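PDB 4U08: Lic11098 from Leptospira interrogans serogroup Icterohaemorrhagiae serovar copenhageni, which is of unknown function but, as a leucine-rich repeat protein of a human pathogen, may serve as a virulence factor, perhaps by binding other molecules. Local coordinates for residues 69-74 and 92-97; 135-140 and 158-163; 148-153 and 172-177; 202-207 and 225-230. All blocks are in the same frame, centred on the assembly; numbering follows the deposited sequence.

Contact 1 (69-74 and 92-97)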
# COMPACT_ATOMS: atom_id res chain seq x y z
N GLN A 69 -6.18 -9.53 27.11
CA GLN A 69 -5.56 -9.91 25.83
C GLN A 69 -5.68 -8.80 24.80
O GLN A 69 -4.84 -8.71 23.90
CB GLN A 69 -6.20 -11.21 25.30
CG GLN A 69 -5.94 -12.43 26.19
CD GLN A 69 -6.52 -13.71 25.63
OE1 GLN A 69 -7.70 -13.78 25.26
NE2 GLN A 69 -5.71 -14.76 25.60
N GLN A 70 -6.74 -7.97 24.91
CA GLN A 70 -6.98 -6.88 23.97
C GLN A 70 -7.42 -5.60 24.67
O GLN A 70 -8.39 -5.61 25.44
CB GLN A 70 -8.03 -7.27 22.90
CG GLN A 70 -7.61 -8.41 21.98
CD GLN A 70 -8.52 -8.56 20.79
OE1 GLN A 70 -9.08 -7.60 20.26
NE2 GLN A 70 -8.61 -9.77 20.29
N LEU A 71 -6.71 -4.51 24.37
CA LEU A 71 -7.02 -3.20 24.92
C LEU A 71 -7.26 -2.23 23.76
O LEU A 71 -6.32 -1.88 23.05
CB LEU A 71 -5.90 -2.73 25.88
CG LEU A 71 -6.08 -1.36 26.53
CD1 LEU A 71 -7.39 -1.26 27.32
CD2 LEU A 71 -4.90 -1.04 27.44
N HIS A 72 -8.53 -1.84 23.57
CA HIS A 72 -8.96 -0.93 22.51
C HIS A 72 -9.13 0.46 23.13
O HIS A 72 -10.01 0.67 23.96
CB HIS A 72 -10.26 -1.43 21.84
CG HIS A 72 -10.12 -2.78 21.19
ND1 HIS A 72 -10.04 -2.91 19.81
CD2 HIS A 72 -10.01 -4.01 21.75
CE1 HIS A 72 -9.90 -4.20 19.58
NE2 HIS A 72 -9.87 -4.90 20.71
N LEU A 73 -8.25 1.39 22.77
CA LEU A 73 -8.25 2.74 23.32
C LEU A 73 -8.21 3.80 22.23
O LEU A 73 -7.75 4.92 22.46
CB LEU A 73 -7.02 2.90 24.22
CG LEU A 73 -7.20 2.56 25.68
CD1 LEU A 73 -5.86 2.47 26.34
CD2 LEU A 73 -8.03 3.63 26.37
N SER A 74 -8.68 3.44 21.04
CA SER A 74 -8.66 4.32 19.90
C SER A 74 -9.65 5.46 20.03
O SER A 74 -10.65 5.34 20.75
CB SER A 74 -8.95 3.53 18.62
OG SER A 74 -8.02 2.47 18.48
N GLN A 92 -2.04 -9.03 23.87
CA GLN A 92 -1.64 -9.39 22.51
C GLN A 92 -1.93 -8.28 21.52
O GLN A 92 -1.27 -8.18 20.49
CB GLN A 92 -2.35 -10.68 22.07
CG GLN A 92 -1.81 -11.92 22.77
CD GLN A 92 -2.65 -13.16 22.55
OE1 GLN A 92 -3.89 -13.10 22.41
NE2 GLN A 92 -2.00 -14.31 22.56
N LYS A 93 -2.91 -7.44 21.82
CA LYS A 93 -3.30 -6.37 20.93
C LYS A 93 -3.45 -5.07 21.71
O LYS A 93 -4.18 -5.03 22.70
CB LYS A 93 -4.62 -6.75 20.22
CG LYS A 93 -4.83 -6.15 18.84
CD LYS A 93 -6.24 -6.41 18.28
CE LYS A 93 -6.50 -7.84 17.83
NZ LYS A 93 -5.71 -8.22 16.63
N LEU A 94 -2.77 -4.01 21.26
CA LEU A 94 -2.88 -2.71 21.89
C LEU A 94 -3.21 -1.70 20.82
O LEU A 94 -2.38 -1.43 19.94
CB LEU A 94 -1.60 -2.36 22.70
CG LEU A 94 -1.52 -0.97 23.35
CD1 LEU A 94 -2.67 -0.71 24.31
CD2 LEU A 94 -0.15 -0.76 24.05
N LYS A 95 -4.44 -1.16 20.85
CA LYS A 95 -4.93 -0.21 19.85
C LYS A 95 -5.07 1.20 20.41
O LYS A 95 -5.93 1.46 21.24
CB LYS A 95 -6.23 -0.71 19.18
CG LYS A 95 -6.02 -2.02 18.41
CD LYS A 95 -7.28 -2.51 17.70
CE LYS A 95 -7.23 -2.27 16.21
NZ LYS A 95 -8.32 -2.99 15.50
N LEU A 96 -4.20 2.10 19.95
CA LEU A 96 -4.14 3.48 20.44
C LEU A 96 -4.24 4.49 19.33
O LEU A 96 -3.83 5.64 19.53
CB LEU A 96 -2.83 3.68 21.22
CG LEU A 96 -2.74 2.95 22.56
CD1 LEU A 96 -1.32 2.71 22.94
CD2 LEU A 96 -3.44 3.73 23.64
N TYR A 97 -4.78 4.10 18.16
CA TYR A 97 -4.89 5.05 17.07
C TYR A 97 -5.82 6.21 17.41
O TYR A 97 -6.79 6.03 18.15
CB TYR A 97 -5.22 4.39 15.70
CG TYR A 97 -6.57 3.73 15.57
CD1 TYR A 97 -7.68 4.45 15.15
CD2 TYR A 97 -6.70 2.35 15.69
CE1 TYR A 97 -8.92 3.83 14.96
CE2 TYR A 97 -7.93 1.71 15.50
CZ TYR A 97 -9.04 2.46 15.14
OH TYR A 97 -10.26 1.85 14.96
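Gln69 O takes two N-H groups of the next repeat at once, Gln92 N at 2.8 Å and Lys93 N at 3.1 Å. From this fork the strands 70-72 and 93-95 run parallel, their axes 5° apart, and the bonding alternates: Leu71 N gives to Lys93 O, Leu71 O receives Lys95 N in an almost straight bond (178°), and Leu73 N closes the series on Lys95 O. On the face carrying Gln70, His72, Lys93 and Lys95, the concave side of the arc, His72 NE2 donates in its ring plane to a lone pair of Gln70 OE1, 2.8 Å away, which ties the two side chains together and limits ring rotation. Lys95 CD comes obliquely to the His72 ring, 3.5 Å from ND1. Tyr97 CG lies between the backbone N and the carbonyl carbon (chi1 66°), setting the ring face against Ser74: CB makes a CH-pi contact, 3.5 Å from the centroid, and OG, 3.1 Å from Tyr97 CE2, is buried without a hydrogen-bond partner in the model. Underneath, Leu71 CD2 meets Leu94 CD1 in the leucine core. Strand 47-49 continues the pairing on one flank and strand 116-118 on the other, where Glu116 forms a salt bridge with Lys93 NZ.

Contact 2 (135-140 and 158-163). With CA (calcium ion), chain H.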
# COMPACT_ATOMS: atom_id res chain seq x y z
N GLN A 135 9.64 -9.27 20.60
CA GLN A 135 10.01 -10.32 19.66
C GLN A 135 8.83 -11.16 19.17
O GLN A 135 9.02 -11.97 18.27
CB GLN A 135 11.14 -11.17 20.20
CG GLN A 135 12.48 -10.39 20.27
CD GLN A 135 12.95 -9.93 18.92
OE1 GLN A 135 12.95 -10.69 17.94
NE2 GLN A 135 13.29 -8.65 18.82
N ARG A 136 7.64 -10.92 19.70
CA ARG A 136 6.41 -11.57 19.23
C ARG A 136 5.60 -10.61 18.34
O ARG A 136 4.63 -11.03 17.72
CB ARG A 136 5.57 -12.12 20.40
CG ARG A 136 6.13 -13.44 20.94
CD ARG A 136 5.20 -14.11 21.93
NE ARG A 136 5.47 -15.54 22.04
CZ ARG A 136 4.68 -16.40 22.68
NH1 ARG A 136 3.57 -15.98 23.28
NH2 ARG A 136 5.00 -17.69 22.73
N LEU A 137 6.02 -9.32 18.26
CA LEU A 137 5.31 -8.30 17.47
C LEU A 137 5.28 -8.67 16.00
O LEU A 137 6.32 -8.92 15.39
CB LEU A 137 5.88 -6.89 17.69
CG LEU A 137 4.93 -5.72 17.39
CD1 LEU A 137 3.82 -5.63 18.46
CD2 LEU A 137 5.66 -4.42 17.33
N GLN A 138 4.06 -8.73 15.45
CA GLN A 138 3.82 -9.07 14.05
C GLN A 138 3.37 -7.86 13.25
O GLN A 138 3.67 -7.76 12.06
CB GLN A 138 2.76 -10.19 13.96
CG GLN A 138 3.32 -11.56 14.30
CD GLN A 138 2.31 -12.70 14.24
OE1 GLN A 138 2.53 -13.76 14.84
NE2 GLN A 138 1.22 -12.52 13.51
N THR A 139 2.66 -6.95 13.90
CA THR A 139 2.09 -5.77 13.25
C THR A 139 2.36 -4.51 14.07
O THR A 139 2.04 -4.43 15.27
CB THR A 139 0.58 -5.98 12.97
OG1 THR A 139 0.37 -7.27 12.38
CG2 THR A 139 0.00 -4.94 12.08
N LEU A 140 2.90 -3.50 13.39
CA LEU A 140 3.25 -2.21 14.01
C LEU A 140 2.81 -1.06 13.13
O LEU A 140 3.35 -0.89 12.04
CB LEU A 140 4.77 -2.17 14.26
CG LEU A 140 5.34 -0.88 14.88
CD1 LEU A 140 4.64 -0.53 16.21
CD2 LEU A 140 6.83 -1.04 15.09
N GLN A 158 12.36 -9.25 14.66
CA GLN A 158 12.54 -10.47 13.85
C GLN A 158 11.22 -11.08 13.33
O GLN A 158 11.20 -11.61 12.23
CB GLN A 158 13.39 -11.52 14.61
CG GLN A 158 14.39 -12.24 13.70
CD GLN A 158 15.39 -13.14 14.41
OE1 GLN A 158 16.57 -12.80 14.56
NE2 GLN A 158 14.98 -14.34 14.78
N ASN A 159 10.12 -10.97 14.09
CA ASN A 159 8.82 -11.53 13.74
C ASN A 159 7.88 -10.56 13.02
O ASN A 159 6.77 -10.95 12.68
CB ASN A 159 8.12 -12.06 15.01
CG ASN A 159 8.34 -13.52 15.27
OD1 ASN A 159 9.27 -14.16 14.75
ND2 ASN A 159 7.47 -14.09 16.08
N LEU A 160 8.29 -9.29 12.81
CA LEU A 160 7.44 -8.28 12.19
C LEU A 160 7.07 -8.62 10.76
O LEU A 160 7.93 -8.96 9.95
CB LEU A 160 8.07 -6.87 12.29
CG LEU A 160 7.11 -5.69 12.19
CD1 LEU A 160 6.19 -5.61 13.43
CD2 LEU A 160 7.89 -4.38 12.01
N GLU A 161 5.78 -8.56 10.48
CA GLU A 161 5.20 -8.88 9.18
C GLU A 161 4.63 -7.65 8.50
O GLU A 161 4.66 -7.59 7.27
CB GLU A 161 4.10 -9.94 9.33
CG GLU A 161 4.68 -11.33 9.50
CD GLU A 161 3.69 -12.41 9.89
OE1 GLU A 161 4.14 -13.45 10.41
OE2 GLU A 161 2.47 -12.21 9.70
N SER A 162 4.07 -6.69 9.26
CA SER A 162 3.53 -5.46 8.68
C SER A 162 4.03 -4.27 9.48
O SER A 162 3.90 -4.25 10.71
CB SER A 162 2.00 -5.44 8.68
OG SER A 162 1.43 -6.60 8.10
N LEU A 163 4.57 -3.28 8.76
CA LEU A 163 5.10 -2.05 9.34
C LEU A 163 4.49 -0.87 8.59
O LEU A 163 4.68 -0.74 7.38
CB LEU A 163 6.64 -2.04 9.23
CG LEU A 163 7.35 -0.78 9.72
CD1 LEU A 163 7.02 -0.49 11.22
CD2 LEU A 163 8.84 -0.90 9.52
CA CA H . 1.09 -12.96 7.63
O HOH W 1 8.89 -8.87 16.17
O HOH W 2 0.74 -8.64 10.04
O HOH W 3 0.16 -13.16 5.18
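A calcium site lies at the edge of this contact between successive leucine-rich repeats: Glu161 OE2 binds the calcium ion at 2.6 Å, a water is a second ligand, and Glu184 of the next repeat is another. The Glu161 chain is extended beyond CG (chi2 170°), carrying its carboxylate out to the metal, and the Gln138 amide stacks beside it with the two planes 23° apart. Their backbones are joined too, since Gln138 O accepts from both Glu161 N, at 2.8 Å, and Ser162 N, and Leu140 N then bonds to Ser162 O. Such parallel bridges, here Thr139 with Ser162 and Leu140 with Leu163, form the strand side of the leucine-rich repeat solenoid, each coil repeating the last. On the face of Thr139 and Ser162 a water spans the two hydroxyls, 2.7 Å from Thr139 OG1 and 2.9 Å from Ser162 OG. The opposite face is apolar. Leu160 CD1 wedges against Leu140 CB at 3.8 Å and approaches Leu137 CD2, while Leu140 CD2 and Leu163 CD1 lie side by side, 3.9 Å apart. Before the strands begin, the backbones admit a water that donates to Leu137 O at 2.7 Å and accepts from Asn159 N. Farther back, Gln135 OE1 rests on Gln158 CB, the two amide planes 82° apart; Gln135 NE2 bonds to the backbone oxygens of Glu132 and Gln156.

Contact 3 (148-153 and 172-177)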
# COMPACT_ATOMS: atom_id res chain seq x y z
N ASN A 148 10.64 12.10 12.00
CA ASN A 148 11.53 12.71 11.00
C ASN A 148 12.52 11.66 10.60
O ASN A 148 13.10 11.72 9.52
CB ASN A 148 12.27 13.91 11.61
CG ASN A 148 11.35 15.02 12.01
OD1 ASN A 148 10.51 15.48 11.23
ND2 ASN A 148 11.46 15.48 13.24
N SER A 149 12.70 10.67 11.50
CA SER A 149 13.55 9.52 11.31
C SER A 149 13.00 8.40 12.17
O SER A 149 12.22 8.65 13.08
CB SER A 149 15.00 9.85 11.65
OG SER A 149 15.08 10.29 12.99
N ILE A 150 13.31 7.17 11.82
CA ILE A 150 12.84 6.02 12.58
C ILE A 150 14.07 5.29 13.14
O ILE A 150 15.02 5.05 12.40
CB ILE A 150 11.83 5.12 11.78
CG1 ILE A 150 11.24 3.95 12.64
CG2 ILE A 150 12.40 4.62 10.46
CD1 ILE A 150 10.22 4.36 13.71
N LEU A 151 14.07 5.03 14.46
CA LEU A 151 15.17 4.39 15.19
C LEU A 151 15.59 3.07 14.54
O LEU A 151 14.72 2.34 14.05
CB LEU A 151 14.84 4.24 16.70
CG LEU A 151 13.94 3.11 17.20
CD1 LEU A 151 13.92 3.10 18.74
CD2 LEU A 151 12.49 3.23 16.69
N LYS A 152 16.90 2.78 14.50
CA LYS A 152 17.40 1.57 13.84
C LYS A 152 16.96 0.29 14.55
O LYS A 152 16.96 -0.76 13.90
CB LYS A 152 18.93 1.62 13.62
CG LYS A 152 19.73 1.64 14.91
CD LYS A 152 21.22 1.78 14.62
CE LYS A 152 22.02 2.03 15.86
NZ LYS A 152 21.63 1.10 16.95
N GLU A 153 16.54 0.38 15.83
CA GLU A 153 16.06 -0.73 16.68
C GLU A 153 14.83 -1.40 16.08
O GLU A 153 14.50 -2.52 16.48
CB GLU A 153 15.71 -0.24 18.11
CG GLU A 153 16.90 0.07 19.01
CD GLU A 153 17.94 1.07 18.51
OE1 GLU A 153 19.15 0.77 18.65
OE2 GLU A 153 17.55 2.09 17.90
N VAL A 172 14.78 9.60 4.92
CA VAL A 172 15.63 8.43 4.71
C VAL A 172 15.14 7.28 5.61
O VAL A 172 14.44 7.52 6.60
CB VAL A 172 17.12 8.82 5.01
CG1 VAL A 172 18.03 7.61 5.11
CG2 VAL A 172 17.69 9.76 3.95
N LEU A 173 15.51 6.03 5.26
CA LEU A 173 15.24 4.85 6.06
C LEU A 173 16.59 4.38 6.67
O LEU A 173 17.60 4.42 5.97
CB LEU A 173 14.66 3.70 5.21
CG LEU A 173 13.31 3.93 4.58
CD1 LEU A 173 12.99 2.79 3.60
CD2 LEU A 173 12.22 4.11 5.64
N PRO A 174 16.62 3.86 7.92
CA PRO A 174 17.89 3.33 8.45
C PRO A 174 18.30 2.08 7.67
O PRO A 174 17.42 1.32 7.24
CB PRO A 174 17.55 2.98 9.91
CG PRO A 174 16.08 2.79 9.94
CD PRO A 174 15.50 3.68 8.87
N LYS A 175 19.60 1.85 7.49
CA LYS A 175 20.09 0.68 6.76
C LYS A 175 19.67 -0.65 7.41
O LYS A 175 19.48 -1.63 6.71
CB LYS A 175 21.62 0.78 6.53
CG LYS A 175 22.47 0.71 7.81
CD LYS A 175 23.95 0.96 7.54
CE LYS A 175 24.63 1.65 8.70
NZ LYS A 175 24.69 0.79 9.89
N GLU A 176 19.39 -0.62 8.73
CA GLU A 176 18.99 -1.77 9.56
C GLU A 176 17.58 -2.30 9.23
O GLU A 176 17.23 -3.41 9.65
CB GLU A 176 19.11 -1.42 11.06
CG GLU A 176 20.54 -1.13 11.51
CD GLU A 176 21.16 0.22 11.17
OE1 GLU A 176 22.37 0.39 11.42
OE2 GLU A 176 20.46 1.11 10.65
N ILE A 177 16.79 -1.52 8.47
CA ILE A 177 15.44 -1.90 8.05
C ILE A 177 15.50 -3.24 7.28
O ILE A 177 14.60 -4.05 7.41
CB ILE A 177 14.73 -0.76 7.26
CG1 ILE A 177 13.20 -0.92 7.33
CG2 ILE A 177 15.24 -0.63 5.81
CD1 ILE A 177 12.42 0.37 7.46
O HOH W 4 14.86 7.28 9.32
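Ile150 CG2 meets the Pro174 ring at CD, 3.6 Å away, and Pro174 CG lies 3.5 Å from Ile150 O, so the proline is packed against both side chain and backbone of the preceding repeat. Next to it, Glu176 crosses Lys152: its carboxylate comes against the aliphatic part of the lysine, with OE2 3.4 Å from Lys152 CB, and no hydrogen bond joins the two segments directly. The charges are instead paired within each repeat. Lys152 NZ forms a salt bridge with Glu153 OE1 at 3.0 Å on the syn side, and Lys175 NZ one with Glu176 OE1 at 2.8 Å from above the carboxylate plane. These residues belong to the return loops of the leucine-rich repeat solenoid; in both a 3-10 turn begins here, at Lys152 and at Lys175, so that Lys152 and Glu176 meet from within the turns. Rotation about CB-CG (chi2 77°) folds the Glu176 carboxylate back over Lys152 and close to Lys175. One step outward, a water links the loops, accepting from Ile150 N at 2.9 Å and donating to Val172 O. Ile177 N bonds to Pro174 O, closing the turn behind the proline, and Leu173 is buried, packing on Leu188 and Pro197.

Contact 4 (202-207 and 225-230)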
# COMPACT_ATOMS: atom_id res chain seq x y z
N GLN A 202 17.23 -6.76 0.98
CA GLN A 202 17.34 -7.87 1.94
C GLN A 202 15.96 -8.35 2.47
O GLN A 202 15.87 -9.35 3.19
CB GLN A 202 18.26 -7.47 3.11
CG GLN A 202 19.71 -7.19 2.72
CD GLN A 202 20.50 -6.45 3.80
OE1 GLN A 202 20.09 -6.30 4.95
NE2 GLN A 202 21.65 -5.94 3.42
N LEU A 203 14.88 -7.63 2.13
CA LEU A 203 13.53 -7.95 2.60
C LEU A 203 12.94 -9.09 1.73
O LEU A 203 12.00 -8.89 0.96
CB LEU A 203 12.65 -6.71 2.64
CG LEU A 203 13.13 -5.56 3.59
CD1 LEU A 203 12.26 -4.35 3.45
CD2 LEU A 203 13.09 -6.01 5.04
N GLN A 204 13.50 -10.30 1.90
CA GLN A 204 13.16 -11.49 1.11
C GLN A 204 11.71 -11.92 1.20
O GLN A 204 11.25 -12.57 0.28
CB GLN A 204 14.10 -12.66 1.44
CG GLN A 204 15.57 -12.38 1.13
CD GLN A 204 15.81 -12.06 -0.33
OE1 GLN A 204 15.82 -12.94 -1.19
NE2 GLN A 204 16.02 -10.79 -0.64
N ASN A 205 10.97 -11.59 2.27
CA ASN A 205 9.58 -11.97 2.38
C ASN A 205 8.60 -10.88 1.95
O ASN A 205 7.40 -11.11 1.96
CB ASN A 205 9.25 -12.48 3.80
CG ASN A 205 9.54 -13.94 4.00
OD1 ASN A 205 10.30 -14.57 3.25
ND2 ASN A 205 8.94 -14.51 5.02
N LEU A 206 9.11 -9.69 1.59
CA LEU A 206 8.26 -8.54 1.23
C LEU A 206 7.38 -8.82 0.04
O LEU A 206 7.87 -9.21 -1.01
CB LEU A 206 9.07 -7.27 1.01
CG LEU A 206 8.29 -5.96 1.07
CD1 LEU A 206 7.84 -5.66 2.54
CD2 LEU A 206 9.18 -4.78 0.56
N GLN A 207 6.08 -8.64 0.23
CA GLN A 207 5.08 -8.86 -0.81
C GLN A 207 4.49 -7.56 -1.31
O GLN A 207 4.08 -7.48 -2.46
CB GLN A 207 3.96 -9.75 -0.27
CG GLN A 207 4.41 -11.18 0.04
CD GLN A 207 3.42 -11.89 0.95
OE1 GLN A 207 3.80 -12.68 1.81
NE2 GLN A 207 2.13 -11.63 0.82
N GLN A 225 16.21 -7.72 -5.89
CA GLN A 225 16.40 -8.86 -4.99
C GLN A 225 15.10 -9.22 -4.24
O GLN A 225 15.06 -10.24 -3.55
CB GLN A 225 17.50 -8.51 -3.96
CG GLN A 225 18.88 -8.27 -4.59
CD GLN A 225 19.89 -7.71 -3.61
OE1 GLN A 225 19.58 -7.36 -2.48
NE2 GLN A 225 21.13 -7.59 -4.05
N LEU A 226 14.03 -8.41 -4.40
CA LEU A 226 12.76 -8.64 -3.71
C LEU A 226 11.98 -9.77 -4.39
O LEU A 226 10.96 -9.54 -5.04
CB LEU A 226 11.95 -7.36 -3.52
CG LEU A 226 12.64 -6.23 -2.74
CD1 LEU A 226 11.88 -4.92 -2.87
CD2 LEU A 226 12.83 -6.62 -1.29
N GLN A 227 12.45 -11.01 -4.18
CA GLN A 227 11.94 -12.20 -4.84
C GLN A 227 10.46 -12.52 -4.56
O GLN A 227 9.84 -13.15 -5.40
CB GLN A 227 12.83 -13.44 -4.56
CG GLN A 227 12.97 -13.80 -3.08
CD GLN A 227 13.59 -15.17 -2.91
OE1 GLN A 227 13.10 -16.17 -3.45
NE2 GLN A 227 14.70 -15.24 -2.19
N ASN A 228 9.90 -12.06 -3.43
CA ASN A 228 8.50 -12.32 -3.12
C ASN A 228 7.56 -11.15 -3.40
O ASN A 228 6.34 -11.28 -3.19
CB ASN A 228 8.37 -12.79 -1.64
CG ASN A 228 8.91 -14.20 -1.43
OD1 ASN A 228 9.06 -14.99 -2.35
ND2 ASN A 228 9.14 -14.57 -0.19
N LEU A 229 8.10 -10.02 -3.89
CA LEU A 229 7.31 -8.82 -4.15
C LEU A 229 6.20 -9.05 -5.18
O LEU A 229 6.48 -9.55 -6.26
CB LEU A 229 8.20 -7.62 -4.57
CG LEU A 229 7.56 -6.22 -4.43
CD1 LEU A 229 7.33 -5.84 -2.96
CD2 LEU A 229 8.44 -5.16 -5.09
N GLN A 230 4.97 -8.69 -4.82
CA GLN A 230 3.76 -8.82 -5.66
C GLN A 230 3.22 -7.48 -6.08
O GLN A 230 2.69 -7.36 -7.18
CB GLN A 230 2.69 -9.59 -4.89
CG GLN A 230 3.00 -11.08 -4.72
CD GLN A 230 2.20 -11.74 -3.62
OE1 GLN A 230 1.01 -11.47 -3.43
NE2 GLN A 230 2.84 -12.60 -2.84
O HOH W 5 10.54 -9.91 -1.56
O HOH W 6 16.86 -12.55 -3.74
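Each segment makes an inverse gamma turn centred on a leucine, Leu203 or Leu226, and then a type I beta turn, from Leu203 to Leu206 and from Leu226 to Leu229; at their far ends Gln230 N donates to Gln207 O. From the first turn Gln204 reaches across with both ends of its amide. Its OE1 receives Gln227 NE2 at 2.7 Å in a nearly straight bond (174°) lying in the amide plane of the donor, while its NE2 gives to Gln225 O at 3.1 Å from above the carbonyl plane. The Gln204 chain folds at chi2 (-60°), which swings its amide toward both partners. A water donates to the same two acceptors, 2.8 Å from Gln204 OE1 and 2.9 Å from Gln225 O. Gln207 and Gln230 run side by side, their amides 11° apart. Below, Leu226 CD2 touches Leu203 CB at 3.9 Å, and Leu229 CD1 lies 4.1 Å from Leu206 CD2. A second water accepts from Asn228 N and has Leu203 O and Leu206 O as acceptors in reach. The join thus combines uncharged amides, backbone groups and two waters with a leucine layer, and Gln204, gripped at its oxygen and its nitrogen, has little freedom to rotate.

How the contacts relate
The four contacts sample one principle: in a leucine-rich repeat solenoid, equivalent positions of consecutive coils meet again and again. Contacts 1 and 2 both involve parallel strands, their centres about 15 Å apart, whereas contact 3 joins loops that follow the strands and contact 4 joins the turns leading into the next ones. Along the chain contact 1 comes first and contact 4 last; contacts 2 and 3 alternate their segments, as two levels of the same pair of coils, with centres about 16 Å apart. Contacts 3 and 4 touch through Ile177 O and Leu203 CD2, while contacts 1 and 4 are farthest apart, about 30 Å between centres. Stacking coil on coil thus builds the curved, elongated chain.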